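Local atomic coordinates of peptidase M28 (Shewanella amazonensis SB2B, PDB entry 3IIB), a protein that probably acts as a zinc-dependent metallopeptidase of the M28 family, with carboxypeptidase or dipeptidase activity on peptides. Residues A[299-303]-A[374-378]; A[65-69]-A[312-317]; A[341-345]-A[385-389]; A[326-330]-A[423-427]. All blocks are in the same frame, centred on the assembly; numbering follows the deposited sequence. Where two conformers were deposited one is given.

In the fold
The contacts lie in the M28 zinc-exopeptidase fold, and contact 1 is the one at the dizinc site: the side chain of Glu303 is about 4 Å from a bound zinc ion. Contact 2 meets it through Tyr300 CE1 and Tyr313 CB, 3.7 Å apart, with contact centres about 11 Å apart. Contact 4 joins it through Asp376 N and Glu329 OE1, 2.7 Å apart, a probable hydrogen bond. Contact 3 sits about 11 Å from contact 4, centre to centre. There Ala388 N lies 3.1 Å from Ala327 O, a probable sheet bond. Contacts 2 and 3 do not touch; their nearest atoms are about 8 Å apart.

Contact 1: residues A[299-303]-A[374-378]; sequences LYAAE and GPDVS
Tyr300 and Asp376 make a buried CH-pi contact beside the dizinc site of the M28 zinc-exopeptidase fold. Tyr300 is at the end of strand 293-300. Asp376 sits in a short 3-10 turn, 375-377, in the loop before strand 387-392. Asp376 CB lies over one face of the tyrosine ring, 3.6 Å from its centroid and displaced toward the rim on the CD2 side. The carboxylate is stacked on the ring, its plane tilted 28° from it. The two side chains run past each other in opposite directions.

Glu303 meets Asp376 next. Its CG is anti to the backbone N (chi1 -176°), and the chain then bends at chi2. This lays CG against both carboxylate oxygens, 3.4 Å from Asp376 OD1. The two carboxylate planes are perpendicular. Glu303 OE2 turns instead to the ring of Pro375, 3.6 Å from Pro375 CB. Glu303 binds a zinc ion in a structure of this protein, but is not bound to one here; its side chain touches the zinc ligands His257 and Asp331. Asp376 also touches His257, and Glu329 holds its backbone N.

No direct hydrogen bond crosses the contact, but two waters do. One joins Tyr300 OH to Asp376 O. The other donates to Ala301 O and, at 2.6 Å, to Asp376 OD1.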
loop_
_atom_site.group_PDB
_atom_site.type_symbol
_atom_site.label_atom_id
_atom_site.label_comp_id
_atom_site.label_asym_id
_atom_site.label_seq_id
_atom_site.Cartn_x
_atom_site.Cartn_y
_atom_site.Cartn_z
ATOM N N LEU A 299 -12.310 27.518 -1.181
ATOM C CA LEU A 299 -12.198 26.091 -1.293
ATOM C C LEU A 299 -12.755 25.729 -2.656
ATOM O O LEU A 299 -13.969 25.743 -2.868
ATOM C CB LEU A 299 -12.923 25.375 -0.148
ATOM C CG LEU A 299 -12.583 25.806 1.266
ATOM C CD1 LEU A 299 -13.353 24.977 2.325
ATOM C CD2 LEU A 299 -11.073 25.633 1.464
ATOM N N TYR A 300 -11.848 25.513 -3.598
ATOM C CA TYR A 300 -12.221 25.436 -4.997
ATOM C C TYR A 300 -12.816 24.103 -5.354
ATOM O O TYR A 300 -12.391 23.056 -4.870
ATOM C CB TYR A 300 -11.004 25.692 -5.929
ATOM C CG TYR A 300 -10.454 27.107 -5.937
ATOM C CD1 TYR A 300 -11.015 28.057 -6.742
ATOM C CD2 TYR A 300 -9.358 27.469 -5.173
ATOM C CE1 TYR A 300 -10.508 29.363 -6.804
ATOM C CE2 TYR A 300 -8.863 28.767 -5.201
ATOM C CZ TYR A 300 -9.421 29.693 -6.037
ATOM O OH TYR A 300 -8.902 30.965 -6.104
ATOM N N ALA A 301 -13.792 24.171 -6.252
ATOM C CA ALA A 301 -14.415 23.027 -6.879
ATOM C C ALA A 301 -13.600 22.502 -8.053
ATOM O O ALA A 301 -12.997 23.260 -8.822
ATOM C CB ALA A 301 -15.865 23.411 -7.412
ATOM N N ALA A 302 -13.658 21.183 -8.209
ATOM C CA ALA A 302 -13.332 20.509 -9.444
ATOM C C ALA A 302 -11.925 20.837 -9.939
ATOM O O ALA A 302 -11.686 20.953 -11.125
ATOM C CB ALA A 302 -14.418 20.793 -10.507
ATOM N N GLU A 303 -10.986 20.963 -9.012
ATOM C CA GLU A 303 -9.579 21.150 -9.403
ATOM C C GLU A 303 -9.058 19.955 -10.197
ATOM O O GLU A 303 -8.324 20.129 -11.153
ATOM C CB GLU A 303 -8.707 21.433 -8.172
ATOM C CG GLU A 303 -7.252 21.734 -8.515
ATOM C CD GLU A 303 -6.383 20.497 -8.688
ATOM O OE1 GLU A 303 -6.824 19.403 -8.291
ATOM O OE2 GLU A 303 -5.251 20.622 -9.196
ATOM N N GLY A 374 -0.088 28.053 -6.783
ATOM C CA GLY A 374 -0.734 26.746 -6.845
ATOM C C GLY A 374 -1.767 26.664 -7.948
ATOM O O GLY A 374 -2.129 27.652 -8.569
ATOM N N PRO A 375 -2.230 25.456 -8.206
ATOM C CA PRO A 375 -3.014 25.214 -9.396
ATOM C C PRO A 375 -4.199 26.148 -9.593
ATOM O O PRO A 375 -4.340 26.752 -10.659
ATOM C CB PRO A 375 -3.495 23.771 -9.205
ATOM C CG PRO A 375 -2.592 23.175 -8.270
ATOM C CD PRO A 375 -1.932 24.221 -7.471
ATOM N N ASP A 376 -5.045 26.281 -8.578
ATOM C CA ASP A 376 -6.256 27.089 -8.720
ATOM C C ASP A 376 -6.048 28.609 -8.798
ATOM O O ASP A 376 -6.979 29.336 -9.167
ATOM C CB ASP A 376 -7.195 26.773 -7.576
ATOM C CG ASP A 376 -7.678 25.339 -7.622
ATOM O OD1 ASP A 376 -8.193 24.968 -8.689
ATOM O OD2 ASP A 376 -7.507 24.593 -6.619
ATOM N N VAL A 377 -4.862 29.079 -8.421
ATOM C CA VAL A 377 -4.531 30.498 -8.562
ATOM C C VAL A 377 -3.504 30.765 -9.666
ATOM O O VAL A 377 -3.066 31.907 -9.869
ATOM C CB VAL A 377 -4.046 31.106 -7.209
ATOM C CG1 VAL A 377 -5.116 30.905 -6.166
ATOM C CG2 VAL A 377 -2.702 30.499 -6.777
ATOM N N SER A 378 -3.156 29.715 -10.411
ATOM C CA SER A 378 -2.043 29.793 -11.356
ATOM C C SER A 378 -2.406 30.639 -12.575
ATOM O O SER A 378 -1.510 31.034 -13.316
ATOM C CB SER A 378 -1.590 28.399 -11.801
ATOM O OG SER A 378 -2.608 27.716 -12.524
HETATM O O HOH W 1 -8.877 31.347 -9.016
HETATM O O HOH W 2 -10.518 24.293 -9.543
#

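Contact 2: residues A[65-69]-A[312-317]; sequences KEPVT and TYAKEH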
loop_
_atom_site.group_PDB
_atom_site.type_symbol
_atom_site.label_atom_id
_atom_site.label_comp_id
_atom_site.label_asym_id
_atom_site.label_seq_id
_atom_site.Cartn_x
_atom_site.Cartn_y
_atom_site.Cartn_z
ATOM N N LYS A 65 -21.288 30.416 -1.260
ATOM C CA LYS A 65 -20.783 29.593 -2.345
ATOM C C LYS A 65 -21.146 30.135 -3.695
ATOM O O LYS A 65 -22.149 30.847 -3.845
ATOM C CB LYS A 65 -21.255 28.156 -2.190
ATOM C CG LYS A 65 -22.748 27.942 -2.287
ATOM C CD LYS A 65 -23.061 26.520 -1.914
ATOM C CE LYS A 65 -24.334 26.053 -2.485
ATOM N NZ LYS A 65 -25.506 26.626 -1.790
ATOM N N GLU A 66 -20.369 29.713 -4.698
ATOM C CA GLU A 66 -20.500 30.213 -6.055
ATOM C C GLU A 66 -20.472 29.048 -7.036
ATOM O O GLU A 66 -19.624 28.187 -6.923
ATOM C CB GLU A 66 -19.370 31.186 -6.350
ATOM C CG GLU A 66 -19.482 32.452 -5.462
ATOM C CD GLU A 66 -18.394 33.491 -5.705
ATOM O OE1 GLU A 66 -17.338 33.159 -6.281
ATOM O OE2 GLU A 66 -18.590 34.651 -5.276
ATOM N N PRO A 67 -21.386 29.044 -7.999
ATOM C CA PRO A 67 -21.502 27.839 -8.826
ATOM C C PRO A 67 -20.397 27.648 -9.872
ATOM O O PRO A 67 -19.819 28.613 -10.421
ATOM C CB PRO A 67 -22.848 28.021 -9.503
ATOM C CG PRO A 67 -22.976 29.497 -9.666
ATOM C CD PRO A 67 -22.378 30.069 -8.395
ATOM N N VAL A 68 -20.108 26.383 -10.120
ATOM C CA VAL A 68 -19.095 25.944 -11.055
ATOM C C VAL A 68 -19.704 24.807 -11.857
ATOM O O VAL A 68 -20.166 23.828 -11.285
ATOM C CB VAL A 68 -17.826 25.465 -10.337
ATOM C CG1 VAL A 68 -16.803 24.859 -11.328
ATOM C CG2 VAL A 68 -17.236 26.606 -9.508
ATOM N N THR A 69 -19.655 24.909 -13.175
ATOM C CA THR A 69 -20.126 23.811 -14.033
ATOM C C THR A 69 -19.104 22.675 -14.021
ATOM O O THR A 69 -17.887 22.906 -14.212
ATOM C CB THR A 69 -20.341 24.290 -15.483
ATOM O OG1 THR A 69 -21.247 25.412 -15.481
ATOM C CG2 THR A 69 -20.877 23.129 -16.407
ATOM N N THR A 312 -13.304 29.368 -13.098
ATOM C CA THR A 312 -14.593 30.005 -12.913
ATOM C C THR A 312 -14.470 31.225 -11.987
ATOM O O THR A 312 -14.994 32.307 -12.287
ATOM C CB THR A 312 -15.639 29.052 -12.382
ATOM O OG1 THR A 312 -15.857 28.012 -13.332
ATOM C CG2 THR A 312 -16.964 29.766 -12.125
ATOM N N TYR A 313 -13.755 31.056 -10.886
ATOM C CA TYR A 313 -13.544 32.147 -9.949
ATOM C C TYR A 313 -12.859 33.349 -10.643
ATOM O O TYR A 313 -13.283 34.479 -10.497
ATOM C CB TYR A 313 -12.683 31.669 -8.778
ATOM C CG TYR A 313 -12.402 32.746 -7.752
ATOM C CD1 TYR A 313 -11.358 33.639 -7.916
ATOM C CD2 TYR A 313 -13.154 32.828 -6.590
ATOM C CE1 TYR A 313 -11.109 34.628 -6.971
ATOM C CE2 TYR A 313 -12.918 33.816 -5.639
ATOM C CZ TYR A 313 -11.898 34.704 -5.820
ATOM O OH TYR A 313 -11.717 35.679 -4.830
ATOM N N ALA A 314 -11.789 33.084 -11.384
ATOM C CA ALA A 314 -11.076 34.153 -12.104
ATOM C C ALA A 314 -12.007 34.946 -13.007
ATOM O O ALA A 314 -11.926 36.162 -13.082
ATOM C CB ALA A 314 -9.915 33.590 -12.905
ATOM N N LYS A 315 -12.912 34.271 -13.691
ATOM C CA LYS A 315 -13.841 34.992 -14.566
ATOM C C LYS A 315 -14.935 35.694 -13.782
ATOM O O LYS A 315 -15.229 36.885 -14.034
ATOM C CB LYS A 315 -14.437 34.047 -15.612
ATOM C CG LYS A 315 -13.432 33.656 -16.662
ATOM N N GLU A 316 -15.540 35.006 -12.829
ATOM C CA GLU A 316 -16.623 35.563 -12.001
ATOM C C GLU A 316 -16.172 36.797 -11.226
ATOM O O GLU A 316 -16.937 37.754 -11.063
ATOM C CB GLU A 316 -17.146 34.498 -11.043
ATOM C CG GLU A 316 -18.073 34.996 -9.923
ATOM C CD GLU A 316 -19.414 35.485 -10.419
ATOM O OE1 GLU A 316 -19.855 35.090 -11.539
ATOM O OE2 GLU A 316 -20.021 36.285 -9.679
ATOM N N HIS A 317 -14.921 36.795 -10.780
ATOM C CA HIS A 317 -14.385 37.883 -9.947
ATOM C C HIS A 317 -13.521 38.849 -10.752
ATOM O O HIS A 317 -12.767 39.645 -10.198
ATOM C CB HIS A 317 -13.621 37.284 -8.738
ATOM C CG HIS A 317 -14.511 36.571 -7.766
ATOM N ND1 HIS A 317 -14.916 37.133 -6.570
ATOM C CD2 HIS A 317 -15.071 35.336 -7.808
ATOM C CE1 HIS A 317 -15.706 36.284 -5.935
ATOM N NE2 HIS A 317 -15.818 35.187 -6.667
HETATM O O HOH W 3 -18.310 27.298 -14.274
#
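A histidine-carboxylate hydrogen bond, His317 to Glu66, ties the end of helix 308-316 to strand 62-84. His317 is the first residue past the helix. Its NE2 donates to Glu66 OE1 at 2.6 Å, and the bond is nearly straight at 170°. The oxygen lies close to the imidazole plane, at the ring edge, and receives the proton on its syn lone pair. Glu66 CG is anti to its carbonyl carbon (chi1 -65°) and the chain is extended beyond it, which carries the carboxylate across to the ring.

Two further contacts fix the imidazole. Tyr313 CE2 lies over one face, 3.3 Å above the plane, and ND1 is hydrogen-bonded to Glu320 OE1. With a carboxylate at each nitrogen, the ring would probably favour its protonated form. Replacing Glu66 with an alanine is likely to leave His317 NE2 without its acceptor and the imidazole less firmly set.

At the start of the helix segment, Thr312 CG2 lies 3.5 Å from Pro67 O. Thr312 OG1 bonds to Leu308 O, and a water donates to OG1 and accepts from Thr69 N, the water oxygen 3.0 Å from that N.

The helix segment crosses the strand segment at 118°, with axes 9.6 Å apart. Tyr313 also packs on Val298 of strand 293-300. Strand 62-84 pairs with 220-242, and that with 293-300, so the helix packs against the sheet holding all three.

Contact 3: residues A[341-345]-A[385-389]; sequences DWRVA and VPVAS
Trp342 and Ala388 face each other across two antiparallel strands, their side chains on the same face of the sheet. The indole approaches obliquely, with its benzo rim nearest: CE3 is 3.9 Å from Ala388 CB. The indole also packs on Phe426 and Met430 of helix 413-432 and on Val352 of helix 346-355.

Arg343 and Val387 occupy the other face. Val387 CG1 is anti to the carbonyl carbon (chi1 -64°), which leaves CG2 between that carbon and the backbone N, where it meets Arg343 CB at 3.5 Å. The arginine chain then bends at chi2 and leads away from the strand pair. Its NH1 bonds to Pro441 O. Asp341 and Ser389 share this face, with outside partners. Asp341 is salt-bridged to Arg391 and bonded to Gln339 and Asn368. Ser389 OG has a weak hydrogen bond from Gly373 N. Just past the strand, Val344 CG1 packs on Pro386 CB.

Four backbone bonds hold the pair. Asp341 N and O bond to Ser389 O and N, the latter at 2.8 Å. Arg343 N donates to Val387 O at 2.8 Å, while the return bond from Val387 N to Arg343 O is longer, 3.2 Å. Trp342 and Ala388 form the non-hydrogen-bonded pair between them.

Pro386 and Ala388 bond in turn to Ala327, so strand 387-392 runs parallel beside strand 324-329. This continues the central mixed sheet outward, as in the alpha/beta fold of zinc exopeptidases.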
loop_
_atom_site.group_PDB
_atom_site.type_symbol
_atom_site.label_atom_id
_atom_site.label_comp_id
_atom_site.label_asym_id
_atom_site.label_seq_id
_atom_site.Cartn_x
_atom_site.Cartn_y
_atom_site.Cartn_z
ATOM N N ASP A 341 8.269 31.270 -2.415
ATOM C CA ASP A 341 8.552 31.958 -3.651
ATOM C C ASP A 341 7.399 32.932 -3.970
ATOM O O ASP A 341 6.239 32.701 -3.576
ATOM C CB ASP A 341 8.745 30.955 -4.790
ATOM C CG ASP A 341 9.959 30.097 -4.630
ATOM O OD1 ASP A 341 11.004 30.549 -4.104
ATOM O OD2 ASP A 341 9.896 28.919 -5.069
ATOM N N TRP A 342 7.743 33.993 -4.715
ATOM C CA TRP A 342 6.826 35.108 -4.976
ATOM C C TRP A 342 6.584 35.321 -6.438
ATOM O O TRP A 342 7.381 34.931 -7.288
ATOM C CB TRP A 342 7.374 36.417 -4.375
ATOM C CG TRP A 342 7.645 36.324 -2.917
ATOM C CD1 TRP A 342 8.831 35.964 -2.318
ATOM C CD2 TRP A 342 6.705 36.513 -1.857
ATOM N NE1 TRP A 342 8.687 35.974 -0.954
ATOM C CE2 TRP A 342 7.383 36.291 -0.653
ATOM C CE3 TRP A 342 5.363 36.874 -1.802
ATOM C CZ2 TRP A 342 6.767 36.416 0.567
ATOM C CZ3 TRP A 342 4.764 37.015 -0.580
ATOM C CH2 TRP A 342 5.441 36.784 0.576
ATOM N N ARG A 343 5.480 36.005 -6.713
ATOM C CA ARG A 343 5.240 36.617 -8.014
ATOM C C ARG A 343 4.668 37.981 -7.723
ATOM O O ARG A 343 3.449 38.155 -7.635
ATOM C CB ARG A 343 4.283 35.753 -8.815
ATOM C CG ARG A 343 4.164 36.155 -10.242
ATOM C CD ARG A 343 5.323 35.778 -11.136
ATOM N NE ARG A 343 4.903 36.049 -12.517
ATOM C CZ ARG A 343 5.204 37.147 -13.222
ATOM N NH1 ARG A 343 5.991 38.099 -12.725
ATOM N NH2 ARG A 343 4.708 37.310 -14.459
ATOM N N VAL A 344 5.591 38.924 -7.464
ATOM C CA VAL A 344 5.270 40.309 -7.122
ATOM C C VAL A 344 6.119 41.278 -7.982
ATOM O O VAL A 344 7.048 40.869 -8.695
ATOM C CB VAL A 344 5.509 40.577 -5.627
ATOM C CG1 VAL A 344 4.646 39.623 -4.736
ATOM C CG2 VAL A 344 7.039 40.442 -5.282
ATOM N N ALA A 345 5.828 42.575 -7.869
ATOM C CA ALA A 345 6.653 43.594 -8.469
ATOM C C ALA A 345 8.128 43.417 -8.097
ATOM O O ALA A 345 8.470 43.027 -6.967
ATOM C CB ALA A 345 6.150 45.005 -8.049
ATOM N N VAL A 385 -2.662 39.629 -10.965
ATOM C CA VAL A 385 -2.806 39.348 -9.535
ATOM C C VAL A 385 -1.524 38.700 -9.031
ATOM O O VAL A 385 -1.087 37.661 -9.559
ATOM C CB VAL A 385 -3.981 38.405 -9.255
ATOM C CG1 VAL A 385 -4.143 38.195 -7.732
ATOM C CG2 VAL A 385 -5.273 38.978 -9.881
ATOM N N PRO A 386 -0.889 39.335 -8.033
ATOM C CA PRO A 386 0.278 38.716 -7.411
ATOM C C PRO A 386 -0.063 37.405 -6.717
ATOM O O PRO A 386 -1.194 37.190 -6.266
ATOM C CB PRO A 386 0.735 39.782 -6.372
ATOM C CG PRO A 386 0.194 41.051 -6.849
ATOM C CD PRO A 386 -1.136 40.677 -7.475
ATOM N N VAL A 387 0.921 36.515 -6.631
ATOM C CA VAL A 387 0.756 35.275 -5.942
ATOM C C VAL A 387 2.034 34.922 -5.190
ATOM O O VAL A 387 3.068 35.539 -5.389
ATOM C CB VAL A 387 0.374 34.092 -6.900
ATOM C CG1 VAL A 387 -1.017 34.347 -7.567
ATOM C CG2 VAL A 387 1.488 33.793 -7.917
ATOM N N ALA A 388 1.903 33.938 -4.295
ATOM C CA ALA A 388 3.033 33.270 -3.668
ATOM C C ALA A 388 2.860 31.759 -3.797
ATOM O O ALA A 388 1.724 31.249 -3.896
ATOM C CB ALA A 388 3.156 33.680 -2.179
ATOM N N SER A 389 3.989 31.054 -3.831
ATOM C CA SER A 389 4.024 29.593 -3.753
ATOM C C SER A 389 4.766 29.266 -2.468
ATOM O O SER A 389 5.983 29.510 -2.336
ATOM C CB SER A 389 4.752 28.991 -4.941
ATOM O OG SER A 389 3.977 29.064 -6.131
#

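Contact 4: residues A[326-330]-A[423-427]; sequences IAAES and YAQFA
Tyr423 OH sits against the peptide between Glu329 and Ser330, 3.1 Å from Glu329 O. This is where helix 413-432 packs on strand 324-329 in the alpha/beta sandwich of the M28 fold. The two segments run nearly antiparallel, at 169°, with axes 10.9 Å apart.

The rest of the contact is apolar. Tyr423 and Phe426 lie about one helical turn apart, and both point to the strand. The tyrosine ring takes Ser330 CB obliquely, 3.9 Å from CZ, and its CE2 lies near the methyl of Ala328. That methyl also meets Phe426, so it packs against both rings. Phe426 CG is anti to the backbone N (chi1 177°), which sends the ring out to the strand. A phenylalanine in place of Tyr423 would probably leave the Glu329-Ser330 peptide without its hydroxyl neighbour and open a small gap there.

Tyr423 also packs on Ile276 and Ala280 of helix 267-285. Glu329 points away from the helix. Earlier in the strand, Ile326 reaches in from the opposite direction and meets the phenylalanine ring obliquely, with CG2 4.1 Å from Phe426 CZ.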
loop_
_atom_site.group_PDB
_atom_site.type_symbol
_atom_site.label_atom_id
_atom_site.label_comp_id
_atom_site.label_asym_id
_atom_site.label_seq_id
_atom_site.Cartn_x
_atom_site.Cartn_y
_atom_site.Cartn_z
ATOM N N ILE A 326 -2.964 39.597 -3.009
ATOM C CA ILE A 326 -2.119 38.442 -3.285
ATOM C C ILE A 326 -2.961 37.221 -3.103
ATOM O O ILE A 326 -3.921 37.237 -2.318
ATOM C CB ILE A 326 -0.881 38.410 -2.376
ATOM C CG1 ILE A 326 0.145 37.384 -2.889
ATOM C CG2 ILE A 326 -1.283 38.108 -0.930
ATOM C CD1 ILE A 326 1.611 37.704 -2.461
ATOM N N ALA A 327 -2.622 36.170 -3.834
ATOM C CA ALA A 327 -3.288 34.883 -3.725
ATOM C C ALA A 327 -2.283 33.743 -3.549
ATOM O O ALA A 327 -1.210 33.813 -4.120
ATOM C CB ALA A 327 -4.120 34.615 -4.998
ATOM N N ALA A 328 -2.649 32.699 -2.790
ATOM C CA ALA A 328 -1.813 31.502 -2.577
ATOM C C ALA A 328 -2.703 30.314 -2.315
ATOM O O ALA A 328 -3.836 30.478 -1.849
ATOM C CB ALA A 328 -0.803 31.665 -1.418
ATOM N N GLU A 329 -2.211 29.134 -2.657
ATOM C CA GLU A 329 -2.970 27.895 -2.482
ATOM C C GLU A 329 -2.103 26.776 -1.916
ATOM O O GLU A 329 -0.982 26.564 -2.379
ATOM C CB GLU A 329 -3.573 27.428 -3.785
ATOM C CG GLU A 329 -4.270 26.092 -3.643
ATOM C CD GLU A 329 -5.050 25.645 -4.876
ATOM O OE1 GLU A 329 -4.468 25.694 -5.977
ATOM O OE2 GLU A 329 -6.250 25.249 -4.727
ATOM N N SER A 330 -2.654 26.063 -0.940
ATOM C CA SER A 330 -2.039 24.852 -0.375
ATOM C C SER A 330 -2.624 23.638 -1.126
ATOM O O SER A 330 -3.809 23.302 -0.959
ATOM C CB SER A 330 -2.349 24.730 1.091
ATOM O OG SER A 330 -1.671 23.619 1.716
ATOM N N TYR A 423 0.864 29.508 7.005
ATOM C CA TYR A 423 -0.225 30.195 6.307
ATOM C C TYR A 423 -0.830 31.290 7.167
ATOM O O TYR A 423 -1.225 32.332 6.652
ATOM C CB TYR A 423 -1.324 29.250 5.799
ATOM C CG TYR A 423 -1.075 28.834 4.366
ATOM C CD1 TYR A 423 -0.205 27.794 4.051
ATOM C CD2 TYR A 423 -1.665 29.519 3.307
ATOM C CE1 TYR A 423 0.019 27.423 2.740
ATOM C CE2 TYR A 423 -1.432 29.169 1.994
ATOM C CZ TYR A 423 -0.574 28.146 1.702
ATOM O OH TYR A 423 -0.351 27.806 0.371
ATOM N N ALA A 424 -0.909 31.052 8.474
ATOM C CA ALA A 424 -1.443 32.062 9.377
ATOM C C ALA A 424 -0.532 33.296 9.358
ATOM O O ALA A 424 -1.020 34.439 9.275
ATOM C CB ALA A 424 -1.635 31.507 10.766
ATOM N N GLN A 425 0.778 33.081 9.421
ATOM C CA GLN A 425 1.736 34.162 9.315
ATOM C C GLN A 425 1.589 34.873 7.957
ATOM O O GLN A 425 1.553 36.103 7.875
ATOM C CB GLN A 425 3.182 33.671 9.457
ATOM C CG GLN A 425 3.499 33.119 10.841
ATOM C CD GLN A 425 4.964 32.866 11.097
ATOM O OE1 GLN A 425 5.710 32.598 10.166
ATOM N NE2 GLN A 425 5.388 32.987 12.359
ATOM N N PHE A 426 1.576 34.085 6.878
ATOM C CA PHE A 426 1.436 34.657 5.544
ATOM C C PHE A 426 0.175 35.507 5.428
ATOM O O PHE A 426 0.228 36.644 4.923
ATOM C CB PHE A 426 1.421 33.534 4.490
ATOM C CG PHE A 426 1.207 34.015 3.081
ATOM C CD1 PHE A 426 2.272 34.478 2.332
ATOM C CD2 PHE A 426 -0.044 33.946 2.475
ATOM C CE1 PHE A 426 2.091 34.883 1.021
ATOM C CE2 PHE A 426 -0.223 34.381 1.172
ATOM C CZ PHE A 426 0.834 34.847 0.450
ATOM N N ALA A 427 -0.967 34.952 5.797
ATOM C CA ALA A 427 -2.225 35.660 5.621
ATOM C C ALA A 427 -2.232 36.910 6.512
ATOM O O ALA A 427 -2.623 37.962 6.057
ATOM C CB ALA A 427 -3.436 34.777 5.894
#